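Putative uncharacterized protein (PDB 3P43) is probably a manganese-dependent phosphoesterase of the LigD 3'-phosphoesterase superfamily, which trims 3' ends in DNA repair. Local coordinates at residues 45-50 with 54-59. Residues are numbered along the deposited sequence; the frame is centred on the assembly and turned at random.
With MN (manganese (II) ion), chain B.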
loop_
_atom_site.group_PDB
_atom_site.type_symbol
_atom_site.label_atom_id
_atom_site.label_comp_id
_atom_site.label_asym_id
_atom_site.label_seq_id
_atom_site.Cartn_x
_atom_site.Cartn_y
_atom_site.Cartn_z
ATOM N N ASP A 45 2.110 4.973 2.289
ATOM C CA ASP A 45 1.246 4.639 1.174
ATOM C C ASP A 45 1.706 3.318 0.578
ATOM O O ASP A 45 2.862 3.168 0.177
ATOM C CB ASP A 45 1.233 5.762 0.142
ATOM C CG ASP A 45 0.544 7.005 0.660
ATOM O OD1 ASP A 45 -0.633 6.906 1.058
ATOM O OD2 ASP A 45 1.172 8.079 0.679
ATOM N N PHE A 46 0.793 2.352 0.577
ATOM C CA PHE A 46 1.045 1.031 0.035
ATOM C C PHE A 46 0.347 0.913 -1.323
ATOM O O PHE A 46 -0.862 1.106 -1.418
ATOM C CB PHE A 46 0.530 -0.040 1.005
ATOM C CG PHE A 46 0.671 -1.434 0.488
ATOM C CD1 PHE A 46 1.903 -2.063 0.488
ATOM C CD2 PHE A 46 -0.424 -2.114 -0.008
ATOM C CE1 PHE A 46 2.040 -3.342 0.004
ATOM C CE2 PHE A 46 -0.292 -3.398 -0.491
ATOM C CZ PHE A 46 0.942 -4.013 -0.491
ATOM N N ARG A 47 1.111 0.606 -2.367
ATOM C CA ARG A 47 0.580 0.611 -3.727
ATOM C C ARG A 47 0.872 -0.681 -4.475
ATOM O O ARG A 47 1.997 -1.181 -4.454
ATOM C CB ARG A 47 1.165 1.776 -4.523
ATOM C CG ARG A 47 1.092 3.124 -3.836
ATOM C CD ARG A 47 1.566 4.210 -4.780
ATOM N NE ARG A 47 1.965 5.405 -4.061
ATOM C CZ ARG A 47 1.111 6.302 -3.586
ATOM N NH1 ARG A 47 -0.192 6.127 -3.759
ATOM N NH2 ARG A 47 1.563 7.366 -2.937
ATOM N N LEU A 48 -0.145 -1.199 -5.155
ATOM C CA LEU A 48 -0.018 -2.408 -5.962
ATOM C C LEU A 48 -0.335 -2.084 -7.412
ATOM O O LEU A 48 -1.348 -1.440 -7.706
ATOM C CB LEU A 48 -1.001 -3.479 -5.486
ATOM C CG LEU A 48 -0.776 -4.145 -4.133
ATOM C CD1 LEU A 48 -1.987 -4.995 -3.767
ATOM C CD2 LEU A 48 0.494 -4.987 -4.143
ATOM N N GLU A 49 0.522 -2.529 -8.322
ATOM C CA GLU A 49 0.249 -2.346 -9.740
ATOM C C GLU A 49 -0.848 -3.299 -10.174
ATOM O O GLU A 49 -0.685 -4.518 -10.114
ATOM C CB GLU A 49 1.492 -2.574 -10.600
ATOM C CG GLU A 49 1.186 -2.525 -12.095
ATOM C CD GLU A 49 2.402 -2.773 -12.963
ATOM O OE1 GLU A 49 3.535 -2.702 -12.440
ATOM O OE2 GLU A 49 2.224 -3.033 -14.174
ATOM N N MET A 50 -1.975 -2.725 -10.583
ATOM C CA MET A 50 -3.080 -3.469 -11.161
ATOM C C MET A 50 -3.566 -2.701 -12.379
ATOM O O MET A 50 -3.719 -1.482 -12.323
ATOM C CB MET A 50 -4.233 -3.570 -10.159
ATOM C CG MET A 50 -3.834 -4.062 -8.780
ATOM S SD MET A 50 -4.299 -5.779 -8.509
ATOM C CE MET A 50 -3.831 -5.998 -6.803
ATOM N N LEU A 54 -1.554 2.190 -10.151
ATOM C CA LEU A 54 -1.172 1.789 -8.808
ATOM C C LEU A 54 -2.363 1.911 -7.869
ATOM O O LEU A 54 -2.720 3.013 -7.452
ATOM C CB LEU A 54 -0.021 2.659 -8.299
ATOM C CG LEU A 54 1.342 2.480 -8.977
ATOM C CD1 LEU A 54 2.326 3.552 -8.518
ATOM C CD2 LEU A 54 1.888 1.099 -8.696
ATOM N N LYS A 55 -2.990 0.785 -7.542
ATOM C CA LYS A 55 -4.073 0.790 -6.563
ATOM C C LYS A 55 -3.434 1.072 -5.211
ATOM O O LYS A 55 -2.415 0.468 -4.871
ATOM C CB LYS A 55 -4.809 -0.554 -6.552
ATOM C CG LYS A 55 -6.159 -0.524 -5.834
ATOM C CD LYS A 55 -6.826 -1.901 -5.857
ATOM C CE LYS A 55 -8.090 -1.930 -5.009
ATOM N NZ LYS A 55 -9.122 -0.977 -5.502
ATOM N N SER A 56 -4.024 1.985 -4.440
ATOM C CA SER A 56 -3.307 2.568 -3.305
ATOM C C SER A 56 -4.070 2.582 -1.986
ATOM O O SER A 56 -5.294 2.742 -1.964
ATOM C CB SER A 56 -2.860 3.993 -3.648
ATOM O OG SER A 56 -1.943 3.989 -4.724
ATOM N N TRP A 57 -3.325 2.428 -0.893
ATOM C CA TRP A 57 -3.872 2.499 0.460
ATOM C C TRP A 57 -2.962 3.337 1.344
ATOM O O TRP A 57 -1.738 3.230 1.254
ATOM C CB TRP A 57 -3.986 1.106 1.091
ATOM C CG TRP A 57 -4.996 0.178 0.464
ATOM C CD1 TRP A 57 -6.263 -0.073 0.904
ATOM C CD2 TRP A 57 -4.804 -0.645 -0.694
ATOM N NE1 TRP A 57 -6.875 -0.996 0.087
ATOM C CE2 TRP A 57 -5.999 -1.363 -0.902
ATOM C CE3 TRP A 57 -3.732 -0.849 -1.576
ATOM C CZ2 TRP A 57 -6.159 -2.257 -1.960
ATOM C CZ3 TRP A 57 -3.892 -1.735 -2.625
ATOM C CH2 TRP A 57 -5.095 -2.432 -2.806
ATOM N N ALA A 58 -3.563 4.165 2.197
ATOM C CA ALA A 58 -2.827 4.854 3.251
ATOM C C ALA A 58 -2.828 4.005 4.525
ATOM O O ALA A 58 -3.884 3.633 5.034
ATOM C CB ALA A 58 -3.447 6.206 3.525
ATOM N N VAL A 59 -1.638 3.687 5.020
ATOM C CA VAL A 59 -1.476 2.925 6.251
ATOM C C VAL A 59 -0.806 3.820 7.292
ATOM O O VAL A 59 0.329 4.250 7.097
ATOM C CB VAL A 59 -0.594 1.679 6.014
ATOM C CG1 VAL A 59 -0.633 0.750 7.221
ATOM C CG2 VAL A 59 -1.043 0.946 4.758
HETATM MN MN MN B . -0.360 9.544 1.377
#
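Phe46 and Trp57 trade two backbone hydrogen bonds, Phe46 N to Trp57 O and Trp57 N to Phe46 O, both 2.8 Å; Leu48 and Lys55 form the next such pair. This is the ladder of an antiparallel β hairpin, 45-50 against 54-59, within the β barrel. At the non-hydrogen-bonded positions between, CA-H groups lean on the same carbonyls, as Arg47 CA does on Lys55 O at 3.2 Å.

The face with Phe46, Leu48 and Trp57 is mostly apolar. The Phe46 and Trp57 side chains run alongside each other in the same direction, with Phe46 CD2 3.9 Å from Trp57 CE3. That indole carbon also meets Phe46 O in the ring plane, and Leu48 CD1 comes against Trp57 CZ3. Trp145, Phe147 and Ile118 extend this core.

On the other face the polar contacts gather. With CG of Arg47 anti to its carbonyl carbon (chi1 -50°), the straight chain beyond carries NH1 to Ser56 OG, 2.9 Å away in the guanidinium plane. The hydroxyl donates to Leu54 O, 3.0 Å from OG, from above the carbonyl plane, while Gln35 takes Arg47 NE. Leu54 CD1 packs crosswise on Arg47 CD. With an alanine here, Ser56 OG and Gln35 are likely to lose their donor and Leu54 part of its aliphatic packing.

Asp45 stands on this face too, its OD2 binding manganese at 2.2 Å alongside His37 and His43. Arg47 NH2 lies 3.7 Å from Asp45 OD2, which sits well out of the guanidinium plane with no N-H pointing at it; Ser56 and Gln35 thus probably help keep a positive charge near a metal ligand.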